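Local coordinates for protein HAD superfamily hydrolase (Brucella suis biovar 1, PDB 6NQ4) that probably acts as a phosphatase of the haloacid dehalogenase superfamily, with a metal site at its presumed catalytic centre that holds sodium in this crystal, at residues A38-V43 with I72-S77; W44-N49 with I244-L249. All blocks are in the same frame, centred on the assembly; numbering follows the deposited sequence.

Contact 1 of 2, residues A38-V43 with I72-S77. With NA (sodium ion), chain H; PO4 (phosphate ion), chain G.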
ATOM      1  N   ALA A  38       8.061 -17.862   0.753  1.00 20.19           N
ATOM      2  CA  ALA A  38       6.943 -16.940   0.755  1.00 19.73           C
ATOM      3  C   ALA A  38       7.266 -15.748  -0.123  1.00 19.21           C
ATOM      4  O   ALA A  38       8.434 -15.444  -0.392  1.00 20.35           O
ATOM      5  CB  ALA A  38       6.620 -16.449   2.159  1.00 21.58           C
ATOM      6  N   ILE A  39       6.203 -15.067  -0.547  1.00 18.28           N
ATOM      7  CA  ILE A  39       6.292 -13.873  -1.368  1.00 17.40           C
ATOM      8  C   ILE A  39       5.408 -12.809  -0.739  1.00 17.54           C
ATOM      9  O   ILE A  39       4.287 -13.107  -0.311  1.00 17.27           O
ATOM     10  CB  ILE A  39       5.802 -14.191  -2.797  1.00 17.74           C
ATOM     11  CG1 ILE A  39       6.863 -14.987  -3.555  1.00 20.12           C
ATOM     12  CG2 ILE A  39       5.409 -12.911  -3.547  1.00 20.02           C
ATOM     13  CD1 ILE A  39       6.365 -15.534  -4.891  1.00 21.48           C
ATOM     14  N   PHE A  40       5.918 -11.574  -0.661  1.00 16.84           N
ATOM     15  CA  PHE A  40       5.110 -10.391  -0.352  1.00 16.11           C
ATOM     16  C   PHE A  40       4.954  -9.643  -1.673  1.00 17.14           C
ATOM     17  O   PHE A  40       5.924  -9.060  -2.172  1.00 18.04           O
ATOM     18  CB  PHE A  40       5.804  -9.475   0.666  1.00 16.43           C
ATOM     19  CG  PHE A  40       5.955 -10.042   2.073  1.00 16.27           C
ATOM     20  CD1 PHE A  40       5.403 -11.259   2.452  1.00 17.19           C
ATOM     21  CD2 PHE A  40       6.679  -9.320   3.016  1.00 16.57           C
ATOM     22  CE1 PHE A  40       5.578 -11.746   3.764  1.00 18.31           C
ATOM     23  CE2 PHE A  40       6.852  -9.787   4.310  1.00 18.39           C
ATOM     24  CZ  PHE A  40       6.301 -11.002   4.687  1.00 18.49           C
ATOM     25  N   CYS A  41       3.753  -9.667  -2.252  1.00 17.11           N
ATOM     26  CA  CYS A  41       3.541  -9.142  -3.599  1.00 15.90           C
ATOM     27  C   CYS A  41       2.649  -7.906  -3.583  1.00 15.24           C
ATOM     28  O   CYS A  41       1.555  -7.932  -3.021  1.00 15.97           O
ATOM     29  CB  CYS A  41       2.953 -10.219  -4.518  1.00 17.19           C
ATOM     30  SG  CYS A  41       2.890  -9.737  -6.274  1.00 19.08           S
ATOM     31  N   ASP A  42       3.100  -6.865  -4.274  1.00 16.50           N
ATOM     32  CA  ASP A  42       2.340  -5.646  -4.517  1.00 17.33           C
ATOM     33  C   ASP A  42       1.053  -5.955  -5.294  1.00 16.67           C
ATOM     34  O   ASP A  42       0.967  -6.941  -6.031  1.00 17.53           O
ATOM     35  CB  ASP A  42       3.266  -4.795  -5.396  1.00 21.52           C
ATOM     36  CG  ASP A  42       2.847  -3.383  -5.530  1.00 23.21           C
ATOM     37  OD1 ASP A  42       2.065  -2.913  -4.687  1.00 22.55           O
ATOM     38  OD2 ASP A  42       3.344  -2.740  -6.487  1.00 24.05           O
ATOM     39  N   VAL A  43       0.048  -5.088  -5.141  1.00 16.95           N
ATOM     40  CA  VAL A  43      -1.234  -5.265  -5.830  1.00 15.88           C
ATOM     41  C   VAL A  43      -1.407  -4.289  -7.007  1.00 16.73           C
ATOM     42  O   VAL A  43      -1.354  -4.701  -8.176  1.00 18.00           O
ATOM     43  CB  VAL A  43      -2.428  -5.223  -4.847  1.00 15.74           C
ATOM     44  CG1 VAL A  43      -3.763  -5.327  -5.609  1.00 18.01           C
ATOM     45  CG2 VAL A  43      -2.320  -6.370  -3.800  1.00 17.56           C
ATOM     46  N   ILE A  72       1.472 -13.556   0.218  1.00 16.61           N
ATOM     47  CA  ILE A  72       0.797 -12.464   0.902  1.00 15.36           C
ATOM     48  C   ILE A  72       0.768 -11.298  -0.066  1.00 14.84           C
ATOM     49  O   ILE A  72       1.825 -10.811  -0.474  1.00 16.77           O
ATOM     50  CB  ILE A  72       1.525 -12.045   2.192  1.00 17.30           C
ATOM     51  CG1 ILE A  72       1.916 -13.256   3.047  1.00 19.12           C
ATOM     52  CG2 ILE A  72       0.674 -11.024   2.974  1.00 17.92           C
ATOM     53  CD1 ILE A  72       0.772 -14.101   3.583  1.00 18.56           C
ATOM     54  N   LEU A  73      -0.425 -10.816  -0.402  1.00 14.58           N
ATOM     55  CA  LEU A  73      -0.508  -9.579  -1.168  1.00 14.75           C
ATOM     56  C   LEU A  73      -0.413  -8.422  -0.181  1.00 14.95           C
ATOM     57  O   LEU A  73      -1.164  -8.376   0.799  1.00 17.87           O
ATOM     58  CB  LEU A  73      -1.809  -9.522  -1.959  1.00 16.22           C
ATOM     59  CG  LEU A  73      -1.992 -10.668  -2.959  1.00 16.53           C
ATOM     60  CD1 LEU A  73      -3.296 -10.482  -3.730  1.00 19.57           C
ATOM     61  CD2 LEU A  73      -0.805 -10.734  -3.901  1.00 19.59           C
ATOM     62  N   VAL A  74       0.547  -7.527  -0.388  1.00 14.94           N
ATOM     63  CA  VAL A  74       0.836  -6.447   0.546  1.00 15.00           C
ATOM     64  C   VAL A  74       0.655  -5.147  -0.229  1.00 14.26           C
ATOM     65  O   VAL A  74       1.403  -4.875  -1.180  1.00 16.97           O
ATOM     66  CB  VAL A  74       2.260  -6.566   1.115  1.00 15.74           C
ATOM     67  CG1 VAL A  74       2.550  -5.433   2.103  1.00 17.97           C
ATOM     68  CG2 VAL A  74       2.472  -7.947   1.783  1.00 18.20           C
ATOM     69  N   THR A  75      -0.344  -4.357   0.150  1.00 13.48           N
ATOM     70  CA  THR A  75      -0.751  -3.202  -0.630  1.00 13.57           C
ATOM     71  C   THR A  75      -0.918  -1.985   0.261  1.00 13.55           C
ATOM     72  O   THR A  75      -1.342  -2.091   1.409  1.00 14.23           O
ATOM     73  CB  THR A  75      -2.095  -3.489  -1.362  1.00 15.58           C
ATOM     74  OG1 THR A  75      -2.569  -2.299  -2.003  1.00 15.64           O
ATOM     75  CG2 THR A  75      -3.174  -3.977  -0.404  1.00 17.58           C
ATOM     76  N   ASN A  76      -0.595  -0.821  -0.281  1.00 13.94           N
ATOM     77  CA  ASN A  76      -0.811   0.432   0.442  1.00 13.80           C
ATOM     78  C   ASN A  76      -2.261   0.938   0.413  1.00 14.48           C
ATOM     79  O   ASN A  76      -2.521   2.049   0.892  1.00 14.82           O
ATOM     80  CB  ASN A  76       0.162   1.519  -0.032  1.00 15.08           C
ATOM     81  CG  ASN A  76       1.468   1.480   0.742  1.00 14.66           C
ATOM     82  OD1 ASN A  76       1.576   0.764   1.749  1.00 15.42           O
ATOM     83  ND2 ASN A  76       2.450   2.260   0.319  1.00 15.64           N
ATOM     84  N   SER A  77      -3.211   0.168  -0.111  1.00 13.99           N
ATOM     85  CA  SER A  77      -4.606   0.574  -0.029  1.00 13.58           C
ATOM     86  C   SER A  77      -4.955   0.984   1.400  1.00 13.54           C
ATOM     87  O   SER A  77      -4.593   0.267   2.350  1.00 14.54           O
ATOM     88  CB  SER A  77      -5.512  -0.584  -0.428  1.00 14.96           C
ATOM     89  OG  SER A  77      -6.867  -0.203  -0.248  1.00 15.76           O
TER
HETATM   90 NA    NA H 306       2.332  -0.638  -7.190  1.00 20.09          NA
HETATM   91  P   PO4 G 305       0.018  -0.762  -3.960  0.85 18.16           P
HETATM   92  O1  PO4 G 305       0.946  -0.722  -5.173  0.85 19.60           O
HETATM   93  O2  PO4 G 305      -0.989  -1.889  -4.098  0.85 16.10           O
HETATM   94  O3  PO4 G 305      -0.693   0.594  -4.138  0.85 21.39           O
HETATM   95  O4  PO4 G 305       0.810  -0.756  -2.675  0.85 17.76           O
HETATM   96  O   HOH W   1       3.886   0.382  -5.530  1.00 21.38           O
HETATM   97  O   HOH W   2       1.039   1.412  -7.697  1.00 23.53           O
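The F40 ring lies alongside I72, both side chains pointing the same way, with V74 CG2 and I72 CB approaching it obliquely; F40 CD1 is 4.0 Å from I72 CB, and V74 CG2 comes 3.8 Å from F40 CB, at the base of the side chain. The setting is the parallel strand pair of a right-handed Rossmann-like beta-alpha-beta unit, and helix 218-232 packs A224 and V228 against the F40 side chain. The backbones are laced by three hydrogen bonds: I72 N to I39 O, C41 N to I72 O and V74 N to C41 O. The last is 2.8 Å long and meets its carbonyl from 43° out of the plane. On the other side of the sheet C41 CB touches L73 CD2. Just past the strand, the V43 side chain crosses that of L73 at about a right angle, CG2 3.7 Å from L73 CB, and also touches T75 CB. At the strand ends the pair illustrates how HAD enzymes build a phosphate site. D42 turns its carboxylate away from its own backbone N (chi1 -167°); OD2 binds the sodium ion at 2.4 Å, and OD1 makes a salt bridge with K215. N76 N donates to phosphate O4. T75 OG1 grips two partners: it donates to phosphate O2 at 2.7 Å and, in an ST turn, accepts from S77 N at 3.2 Å.

Contact 2 of 2, residues W44-N49 with I244-L249; sequences WGVVHN and IGDGVL. With NA (sodium ion), chain H; PO4 (phosphate ion), chain G.
W44 O and D246 OD1 are neighbouring ligands of the sodium ion, 3.9 Å apart, each bound at 2.4 Å. This is the cation site of a HAD fold, where such phosphatases commonly hold magnesium; D42 OD2, phosphate O1 and two waters complete the six ligands. The metal thus joins two loops that share no direct hydrogen bond. W44 serves the phosphate as well: its N donates to O2 along a nearly straight bond (162°), and ring atom CE3 lies 3.4 Å from that same oxygen, which sits at the ring edge near its plane. A chi1 of 83° sets the D246 carboxylate between its own N and carbonyl carbon, from where OD1 reaches the ion. The next shell packs around these groups. H48 CE1 rests 3.5 Å above one face of the indole, toward its rim, and G45 N donates to H48 O, closing the chain back on itself just after the metal-bound carbonyl. V46 directs CG2 toward D246 N, 4.1 Å away, packing beside the base of the aspartate with I265 as a further neighbour. Further out, D246 O is hydrogen-bonded to H270 ND1, and the backbone N-H of G247, the N-cap of helix 248-258, is donated to D251 OD2.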
ATOM      1  N   TRP A  44      -1.597  -2.996  -6.734  1.00 15.59           N
ATOM      2  CA  TRP A  44      -1.821  -2.052  -7.836  1.00 15.91           C
ATOM      3  C   TRP A  44      -0.589  -1.942  -8.729  1.00 18.01           C
ATOM      4  O   TRP A  44       0.535  -1.744  -8.255  1.00 20.09           O
ATOM      5  CB  TRP A  44      -2.192  -0.677  -7.299  1.00 16.32           C
ATOM      6  CG  TRP A  44      -3.665  -0.479  -7.159  1.00 17.66           C
ATOM      7  CD1 TRP A  44      -4.491   0.173  -8.033  1.00 19.15           C
ATOM      8  CD2 TRP A  44      -4.488  -0.955  -6.109  1.00 17.62           C
ATOM      9  NE1 TRP A  44      -5.771   0.165  -7.568  1.00 20.12           N
ATOM     10  CE2 TRP A  44      -5.804  -0.517  -6.379  1.00 16.86           C
ATOM     11  CE3 TRP A  44      -4.235  -1.681  -4.937  1.00 17.91           C
ATOM     12  CZ2 TRP A  44      -6.883  -0.804  -5.537  1.00 18.66           C
ATOM     13  CZ3 TRP A  44      -5.306  -1.972  -4.095  1.00 19.44           C
ATOM     14  CH2 TRP A  44      -6.613  -1.531  -4.398  1.00 19.70           C
ATOM     15  N   GLY A  45      -0.809  -2.073 -10.029  1.00 17.51           N
ATOM     16  CA  GLY A  45       0.256  -2.013 -10.990  1.00 19.63           C
ATOM     17  C   GLY A  45       0.942  -3.325 -11.246  1.00 19.03           C
ATOM     18  O   GLY A  45       1.797  -3.392 -12.151  1.00 22.86           O
ATOM     19  N   VAL A  46       0.625  -4.360 -10.467  1.00 18.05           N
ATOM     20  CA  VAL A  46       1.296  -5.650 -10.583  1.00 18.71           C
ATOM     21  C   VAL A  46       0.259  -6.741 -10.798  1.00 18.90           C
ATOM     22  O   VAL A  46       0.391  -7.556 -11.719  1.00 22.51           O
ATOM     23  CB  VAL A  46       2.184  -5.922  -9.351  1.00 20.97           C
ATOM     24  CG1 VAL A  46       2.720  -7.357  -9.387  1.00 22.57           C
ATOM     25  CG2 VAL A  46       3.336  -4.903  -9.291  1.00 23.09           C
ATOM     26  N   VAL A  47      -0.778  -6.770  -9.953  1.00 19.09           N
ATOM     27  CA  VAL A  47      -1.880  -7.729 -10.083  1.00 18.54           C
ATOM     28  C   VAL A  47      -3.057  -7.134 -10.853  1.00 19.12           C
ATOM     29  O   VAL A  47      -3.720  -7.830 -11.639  1.00 18.65           O
ATOM     30  CB  VAL A  47      -2.310  -8.215  -8.679  1.00 19.11           C
ATOM     31  CG1 VAL A  47      -3.588  -9.058  -8.759  1.00 20.60           C
ATOM     32  CG2 VAL A  47      -1.177  -8.980  -8.007  1.00 20.79           C
ATOM     33  N   HIS A  48      -3.356  -5.858 -10.624  1.00 17.86           N
ATOM     34  CA  HIS A  48      -4.446  -5.182 -11.325  1.00 16.45           C
ATOM     35  C   HIS A  48      -4.184  -3.684 -11.298  1.00 16.09           C
ATOM     36  O   HIS A  48      -3.263  -3.215 -10.619  1.00 17.43           O
ATOM     37  CB  HIS A  48      -5.840  -5.563 -10.779  1.00 16.55           C
ATOM     38  CG  HIS A  48      -6.166  -5.020  -9.417  1.00 15.63           C
ATOM     39  ND1 HIS A  48      -6.421  -3.685  -9.186  1.00 15.97           N
ATOM     40  CD2 HIS A  48      -6.359  -5.652  -8.228  1.00 17.10           C
ATOM     41  CE1 HIS A  48      -6.741  -3.514  -7.914  1.00 15.11           C
ATOM     42  NE2 HIS A  48      -6.713  -4.691  -7.313  1.00 16.45           N
ATOM     43  N   ASN A  49      -4.981  -2.932 -12.073  1.00 16.37           N
ATOM     44  CA  ASN A  49      -4.844  -1.475 -12.125  1.00 17.16           C
ATOM     45  C   ASN A  49      -6.100  -0.748 -11.673  1.00 18.62           C
ATOM     46  O   ASN A  49      -6.318   0.419 -12.027  1.00 19.24           O
ATOM     47  CB  ASN A  49      -4.424  -1.006 -13.518  1.00 17.28           C
ATOM     48  CG  ASN A  49      -5.486  -1.293 -14.568  1.00 17.66           C
ATOM     49  OD1 ASN A  49      -6.622  -1.653 -14.252  1.00 19.15           O
ATOM     50  ND2 ASN A  49      -5.121  -1.125 -15.827  1.00 21.22           N
ATOM     51  N   ILE A 244       7.953  -8.356  -4.033  1.00 19.52           N
ATOM     52  CA  ILE A 244       7.723  -8.014  -5.439  1.00 18.47           C
ATOM     53  C   ILE A 244       6.948  -6.702  -5.510  1.00 18.36           C
ATOM     54  O   ILE A 244       5.912  -6.563  -4.859  1.00 18.77           O
ATOM     55  CB  ILE A 244       6.914  -9.112  -6.157  1.00 19.02           C
ATOM     56  CG1 ILE A 244       7.574 -10.485  -6.002  1.00 20.11           C
ATOM     57  CG2 ILE A 244       6.703  -8.741  -7.637  1.00 19.60           C
ATOM     58  CD1 ILE A 244       6.780 -11.615  -6.600  1.00 22.46           C
ATOM     59  N   GLY A 245       7.401  -5.761  -6.337  1.00 17.84           N
ATOM     60  CA  GLY A 245       6.614  -4.545  -6.516  1.00 18.01           C
ATOM     61  C   GLY A 245       7.192  -3.643  -7.582  1.00 19.20           C
ATOM     62  O   GLY A 245       8.304  -3.861  -8.077  1.00 20.43           O
ATOM     63  N   ASP A 246       6.406  -2.621  -7.931  1.00 19.67           N
ATOM     64  CA  ASP A 246       6.815  -1.647  -8.937  1.00 20.20           C
ATOM     65  C   ASP A 246       7.105  -0.264  -8.370  1.00 21.08           C
ATOM     66  O   ASP A 246       7.393   0.658  -9.137  1.00 23.75           O
ATOM     67  CB  ASP A 246       5.848  -1.585 -10.135  1.00 22.16           C
ATOM     68  CG  ASP A 246       4.629  -0.688  -9.894  1.00 23.14           C
ATOM     69  OD1 ASP A 246       4.175  -0.559  -8.751  1.00 24.26           O
ATOM     70  OD2 ASP A 246       4.085  -0.138 -10.870  1.00 23.33           O
ATOM     71  N   GLY A 247       7.045  -0.083  -7.045  1.00 21.87           N
ATOM     72  CA  GLY A 247       7.375   1.187  -6.439  1.00 22.27           C
ATOM     73  C   GLY A 247       8.754   1.166  -5.809  1.00 22.17           C
ATOM     74  O   GLY A 247       9.020   0.368  -4.914  1.00 22.65           O
ATOM     75  N   VAL A 248       9.625   2.063  -6.264  1.00 22.75           N
ATOM     76  CA  VAL A 248      10.969   2.096  -5.691  1.00 22.77           C
ATOM     77  C   VAL A 248      10.925   2.564  -4.241  1.00 22.68           C
ATOM     78  O   VAL A 248      11.552   1.962  -3.358  1.00 23.88           O
ATOM     79  CB  VAL A 248      11.918   2.948  -6.551  1.00 25.02           C
ATOM     80  CG1 VAL A 248      13.293   3.086  -5.873  1.00 26.32           C
ATOM     81  CG2 VAL A 248      12.063   2.353  -7.962  1.00 27.19           C
ATOM     82  N   LEU A 249      10.177   3.629  -3.968  1.00 24.25           N
ATOM     83  CA  LEU A 249      10.151   4.207  -2.626  1.00 26.16           C
ATOM     84  C   LEU A 249       9.158   3.532  -1.686  1.00 24.48           C
ATOM     85  O   LEU A 249       9.105   3.903  -0.508  1.00 25.03           O
ATOM     86  CB  LEU A 249       9.854   5.710  -2.680  1.00 30.76           C
ATOM     87  CG  LEU A 249      10.897   6.604  -3.343  1.00 35.13           C
ATOM     88  CD1 LEU A 249      10.700   8.047  -2.913  1.00 37.81           C
ATOM     89  CD2 LEU A 249      12.292   6.136  -3.001  1.00 36.13           C
TER
HETATM   90 NA    NA H 306       2.332  -0.638  -7.190  1.00 20.09          NA
HETATM   91  P   PO4 G 305       0.018  -0.762  -3.960  0.85 18.16           P
HETATM   92  O1  PO4 G 305       0.946  -0.722  -5.173  0.85 19.60           O
HETATM   93  O2  PO4 G 305      -0.989  -1.889  -4.098  0.85 16.10           O
HETATM   94  O3  PO4 G 305      -0.693   0.594  -4.138  0.85 21.39           O
HETATM   95  O4  PO4 G 305       0.810  -0.756  -2.675  0.85 17.76           O
HETATM   96  O   HOH W   1       3.886   0.382  -5.530  1.00 21.38           O
HETATM   97  O   HOH W   2       1.039   1.412  -7.697  1.00 23.53           O

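Overall arrangement
From the N terminus, the first segment of contact 1 ends at V43, and that of contact 2 starts at the next residue, W44. Contact 1 closes the shorter loop: the chain passes through helix 55-66 and returns on strand 70-75. Contact 2 closes a far longer one, which spans the second parallel sheet, an arrangement consistent with a cap domain inserted into the HAD core, before coming back on strand 241-245. Because the segments alternate along the chain, the contacts cross. Strand 38-41 lies between strands 70-75 and 241-245, joined to the latter by backbone hydrogen bonds from I244 N to F40 O and from D42 N to I244 O, and a shared sodium ion, phosphate and two waters unite the contacts at the strand ends.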